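PDB 6KD0: vibralactone Cyclase from Boreostereum vibrans, which probably catalyses, as an alpha/beta hydrolase-fold enzyme, the cyclization that forms the fused bicyclic beta-lactone of vibralactone. Local coordinates for residues A[95-109]-A[126-138]. Residues are numbered along the deposited sequence; the frame is centred on the assembly and turned at random.
Sequences YPLLYWVHCGGWAIG and QVCAVSIDYRLTP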
# COMPACT_ATOMS: atom_id res chain seq x y z
N TYR A 95 21.41 6.93 1.28
CA TYR A 95 20.36 7.04 0.28
C TYR A 95 19.06 7.49 0.92
O TYR A 95 18.88 7.36 2.13
CB TYR A 95 20.14 5.68 -0.41
CG TYR A 95 21.41 5.15 -1.02
CD1 TYR A 95 21.79 5.54 -2.30
CD2 TYR A 95 22.24 4.31 -0.31
CE1 TYR A 95 22.96 5.07 -2.87
CE2 TYR A 95 23.42 3.82 -0.87
CZ TYR A 95 23.76 4.20 -2.15
OH TYR A 95 24.93 3.71 -2.69
N PRO A 96 18.12 8.01 0.12
CA PRO A 96 16.77 8.27 0.65
C PRO A 96 16.13 6.97 1.13
O PRO A 96 16.59 5.87 0.83
CB PRO A 96 16.01 8.87 -0.53
CG PRO A 96 17.09 9.32 -1.52
CD PRO A 96 18.24 8.39 -1.30
N LEU A 97 15.03 7.13 1.88
CA LEU A 97 14.41 6.06 2.65
C LEU A 97 13.00 5.82 2.14
O LEU A 97 12.18 6.74 2.15
CB LEU A 97 14.37 6.43 4.14
CG LEU A 97 14.52 5.38 5.23
CD1 LEU A 97 13.78 5.77 6.51
CD2 LEU A 97 14.12 4.01 4.77
N LEU A 98 12.70 4.60 1.71
CA LEU A 98 11.36 4.19 1.31
C LEU A 98 10.84 3.15 2.29
O LEU A 98 11.47 2.10 2.47
CB LEU A 98 11.36 3.61 -0.10
CG LEU A 98 10.04 2.98 -0.55
CD1 LEU A 98 8.96 4.04 -0.78
CD2 LEU A 98 10.25 2.13 -1.81
N TYR A 99 9.70 3.41 2.91
CA TYR A 99 9.11 2.49 3.89
C TYR A 99 7.83 1.93 3.27
O TYR A 99 6.88 2.68 3.03
CB TYR A 99 8.82 3.22 5.20
CG TYR A 99 8.30 2.35 6.31
CD1 TYR A 99 9.19 1.64 7.11
CD2 TYR A 99 6.94 2.28 6.59
CE1 TYR A 99 8.75 0.85 8.15
CE2 TYR A 99 6.48 1.47 7.64
CZ TYR A 99 7.41 0.77 8.41
OH TYR A 99 7.00 -0.01 9.46
N TRP A 100 7.81 0.62 3.02
CA TRP A 100 6.79 -0.03 2.21
C TRP A 100 5.92 -0.93 3.08
O TRP A 100 6.44 -1.73 3.87
CB TRP A 100 7.43 -0.84 1.07
CG TRP A 100 6.43 -1.66 0.36
CD1 TRP A 100 6.02 -2.93 0.69
CD2 TRP A 100 5.64 -1.27 -0.77
NE1 TRP A 100 5.05 -3.35 -0.18
CE2 TRP A 100 4.80 -2.35 -1.09
CE3 TRP A 100 5.58 -0.11 -1.56
CZ2 TRP A 100 3.90 -2.32 -2.16
CZ3 TRP A 100 4.67 -0.07 -2.61
CH2 TRP A 100 3.85 -1.17 -2.90
N VAL A 101 4.59 -0.80 2.94
CA VAL A 101 3.63 -1.57 3.72
C VAL A 101 2.83 -2.47 2.79
O VAL A 101 2.00 -1.99 1.99
CB VAL A 101 2.69 -0.67 4.53
CG1 VAL A 101 1.96 -1.50 5.60
CG2 VAL A 101 3.48 0.46 5.15
N HIS A 102 2.99 -3.78 2.96
CA HIS A 102 2.42 -4.77 2.06
C HIS A 102 0.90 -4.91 2.23
O HIS A 102 0.31 -4.49 3.24
CB HIS A 102 3.11 -6.14 2.28
CG HIS A 102 2.70 -6.82 3.55
ND1 HIS A 102 1.48 -7.43 3.70
CD2 HIS A 102 3.36 -6.99 4.72
CE1 HIS A 102 1.39 -7.93 4.92
NE2 HIS A 102 2.52 -7.68 5.56
N CYS A 103 0.29 -5.57 1.26
CA CYS A 103 -1.15 -5.75 1.17
C CYS A 103 -1.60 -6.99 1.94
O CYS A 103 -0.80 -7.71 2.56
CB CYS A 103 -1.59 -5.87 -0.28
SG CYS A 103 -1.27 -7.54 -0.96
N GLY A 104 -2.90 -7.25 1.86
CA GLY A 104 -3.44 -8.53 2.29
C GLY A 104 -4.71 -8.46 3.10
O GLY A 104 -5.00 -9.41 3.84
N GLY A 105 -5.48 -7.37 2.98
CA GLY A 105 -6.75 -7.28 3.71
C GLY A 105 -6.61 -7.26 5.22
O GLY A 105 -7.60 -7.52 5.92
N TRP A 106 -5.41 -6.94 5.72
CA TRP A 106 -4.99 -6.96 7.13
C TRP A 106 -4.78 -8.37 7.69
O TRP A 106 -4.24 -8.52 8.79
CB TRP A 106 -5.96 -6.22 8.05
CG TRP A 106 -6.23 -4.81 7.67
CD1 TRP A 106 -5.32 -3.77 7.64
CD2 TRP A 106 -7.49 -4.25 7.29
NE1 TRP A 106 -5.95 -2.60 7.23
CE2 TRP A 106 -7.28 -2.87 7.03
CE3 TRP A 106 -8.78 -4.78 7.14
CZ2 TRP A 106 -8.32 -2.02 6.62
CZ3 TRP A 106 -9.81 -3.93 6.74
CH2 TRP A 106 -9.56 -2.57 6.48
N ALA A 107 -5.18 -9.40 6.93
CA ALA A 107 -5.22 -10.77 7.39
C ALA A 107 -4.21 -11.68 6.71
O ALA A 107 -4.06 -12.83 7.13
CB ALA A 107 -6.64 -11.36 7.19
N ILE A 108 -3.52 -11.20 5.67
CA ILE A 108 -2.62 -12.02 4.87
C ILE A 108 -1.33 -11.25 4.66
O ILE A 108 -1.36 -10.02 4.50
CB ILE A 108 -3.26 -12.38 3.52
CG1 ILE A 108 -4.63 -13.05 3.71
CG2 ILE A 108 -2.31 -13.21 2.65
CD1 ILE A 108 -5.48 -13.06 2.43
N GLY A 109 -0.20 -11.95 4.65
CA GLY A 109 0.98 -11.50 3.95
C GLY A 109 2.14 -11.18 4.87
O GLY A 109 2.04 -11.20 6.10
N GLN A 126 17.81 4.07 -6.47
CA GLN A 126 18.88 4.31 -5.51
C GLN A 126 18.30 4.82 -4.19
O GLN A 126 18.62 5.91 -3.71
CB GLN A 126 19.91 5.28 -6.10
CG GLN A 126 20.64 4.69 -7.31
CD GLN A 126 21.53 3.52 -6.94
OE1 GLN A 126 22.56 3.69 -6.29
NE2 GLN A 126 21.11 2.31 -7.31
N VAL A 127 17.43 4.00 -3.59
CA VAL A 127 16.89 4.27 -2.26
C VAL A 127 16.99 2.98 -1.46
O VAL A 127 17.02 1.89 -2.03
CB VAL A 127 15.42 4.76 -2.29
CG1 VAL A 127 15.28 6.01 -3.16
CG2 VAL A 127 14.50 3.64 -2.76
N CYS A 128 17.07 3.12 -0.14
CA CYS A 128 16.94 2.00 0.77
C CYS A 128 15.46 1.76 1.03
O CYS A 128 14.75 2.68 1.44
CB CYS A 128 17.66 2.26 2.09
SG CYS A 128 19.43 2.54 1.89
N ALA A 129 15.00 0.55 0.78
CA ALA A 129 13.61 0.18 1.03
C ALA A 129 13.51 -0.60 2.32
O ALA A 129 14.44 -1.32 2.71
CB ALA A 129 13.03 -0.64 -0.12
N VAL A 130 12.37 -0.47 2.99
CA VAL A 130 12.09 -1.19 4.23
C VAL A 130 10.72 -1.82 4.09
O VAL A 130 9.78 -1.16 3.64
CB VAL A 130 12.13 -0.24 5.45
CG1 VAL A 130 11.94 -1.02 6.73
CG2 VAL A 130 13.42 0.56 5.46
N SER A 131 10.61 -3.09 4.47
CA SER A 131 9.36 -3.85 4.43
C SER A 131 9.18 -4.54 5.78
O SER A 131 10.15 -5.09 6.32
CB SER A 131 9.40 -4.88 3.31
OG SER A 131 8.11 -5.44 3.10
N ILE A 132 7.97 -4.54 6.33
CA ILE A 132 7.79 -5.04 7.69
C ILE A 132 6.64 -6.05 7.78
O ILE A 132 5.64 -5.96 7.06
CB ILE A 132 7.60 -3.89 8.72
CG1 ILE A 132 6.14 -3.41 8.79
CG2 ILE A 132 8.61 -2.78 8.45
CD1 ILE A 132 5.65 -2.67 7.53
N ASP A 133 6.82 -7.03 8.68
CA ASP A 133 5.85 -8.10 8.89
C ASP A 133 4.92 -7.72 10.05
O ASP A 133 4.98 -8.27 11.15
CB ASP A 133 6.57 -9.41 9.17
CG ASP A 133 7.32 -9.94 7.95
OD1 ASP A 133 7.08 -9.42 6.84
OD2 ASP A 133 8.14 -10.87 8.11
N TYR A 134 4.04 -6.74 9.78
CA TYR A 134 3.09 -6.31 10.79
C TYR A 134 2.12 -7.45 11.13
O TYR A 134 1.84 -8.32 10.30
CB TYR A 134 2.34 -5.06 10.32
CG TYR A 134 1.51 -5.18 9.05
CD1 TYR A 134 0.22 -5.71 9.07
CD2 TYR A 134 2.02 -4.73 7.83
CE1 TYR A 134 -0.54 -5.82 7.90
CE2 TYR A 134 1.27 -4.82 6.65
CZ TYR A 134 -0.01 -5.36 6.70
OH TYR A 134 -0.75 -5.45 5.54
N ARG A 135 1.61 -7.43 12.35
CA ARG A 135 0.76 -8.54 12.79
C ARG A 135 -0.56 -8.57 12.02
O ARG A 135 -1.13 -7.53 11.69
CB ARG A 135 0.53 -8.46 14.30
CG ARG A 135 1.59 -9.23 15.08
CD ARG A 135 1.46 -9.02 16.58
NE ARG A 135 1.92 -7.69 16.97
CZ ARG A 135 1.94 -7.24 18.23
NH1 ARG A 135 1.52 -8.00 19.23
NH2 ARG A 135 2.37 -6.01 18.48
N LEU A 136 -1.04 -9.78 11.74
CA LEU A 136 -2.22 -10.01 10.91
C LEU A 136 -3.47 -10.22 11.75
O LEU A 136 -3.42 -10.73 12.87
CB LEU A 136 -2.03 -11.23 10.02
CG LEU A 136 -0.81 -11.14 9.09
CD1 LEU A 136 -0.69 -12.42 8.27
CD2 LEU A 136 -0.93 -9.92 8.20
N THR A 137 -4.61 -9.83 11.16
CA THR A 137 -5.91 -10.22 11.66
C THR A 137 -6.24 -11.63 11.18
O THR A 137 -5.64 -12.13 10.24
CB THR A 137 -6.98 -9.24 11.17
OG1 THR A 137 -7.05 -9.31 9.73
CG2 THR A 137 -6.65 -7.80 11.60
N PRO A 138 -7.21 -12.31 11.82
CA PRO A 138 -7.95 -11.93 13.03
C PRO A 138 -7.21 -12.24 14.32
O PRO A 138 -7.71 -11.85 15.37
CB PRO A 138 -9.21 -12.78 12.93
CG PRO A 138 -8.77 -14.04 12.25
CD PRO A 138 -7.69 -13.59 11.26
O HOH W 1 24.50 2.23 -4.98
O HOH W 2 5.71 -4.47 4.17
O HOH W 3 2.86 -9.07 7.99
O HOH W 4 -8.90 -8.33 8.13
O HOH W 5 -3.14 -6.37 10.16
O HOH W 6 -2.54 -7.63 5.27
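Y134 touches H102 twice: its ring stacks offset on the H102 ring, planes 9° apart, and its OH donates to H102 O at 2.7 Å. That hydroxyl lies above the carbonyl plane of H102. The pair follows the neighbouring parallel strands 97-101 and 128-132, which helix 115-125 joins in a beta-alpha-beta crossover of the alpha/beta hydrolase fold. H102-G105 reads HCGG, which resembles the HGGG motif of hormone-sensitive-lipase-like hydrolases and is consistent with a loop near the oxyanion hole; C103 touches the putative Ser-His-Asp triad. ND1 of H102 donates to C103 O at 2.6 Å, nearly in the ring plane, and NE2 bonds a water, which donates to Y134 O and G109 O. With an alanine here, C103 O would probably lose the bond from ND1, the water one partner, and the Y134 ring its stack. Where the strands part, another water bonds W100 O, H102 N, S131 OG and I132 N. Within the strands, L98 N to C128 O is almost straight at 176°. Y99, with CG anti to the backbone N (chi1 -176°), crosses V130 obliquely and I132 at about a right angle. Beyond the stack, T137 N donates to W106 O at 2.7 Å, and A107 CB packs 3.3 Å from T137 OG1.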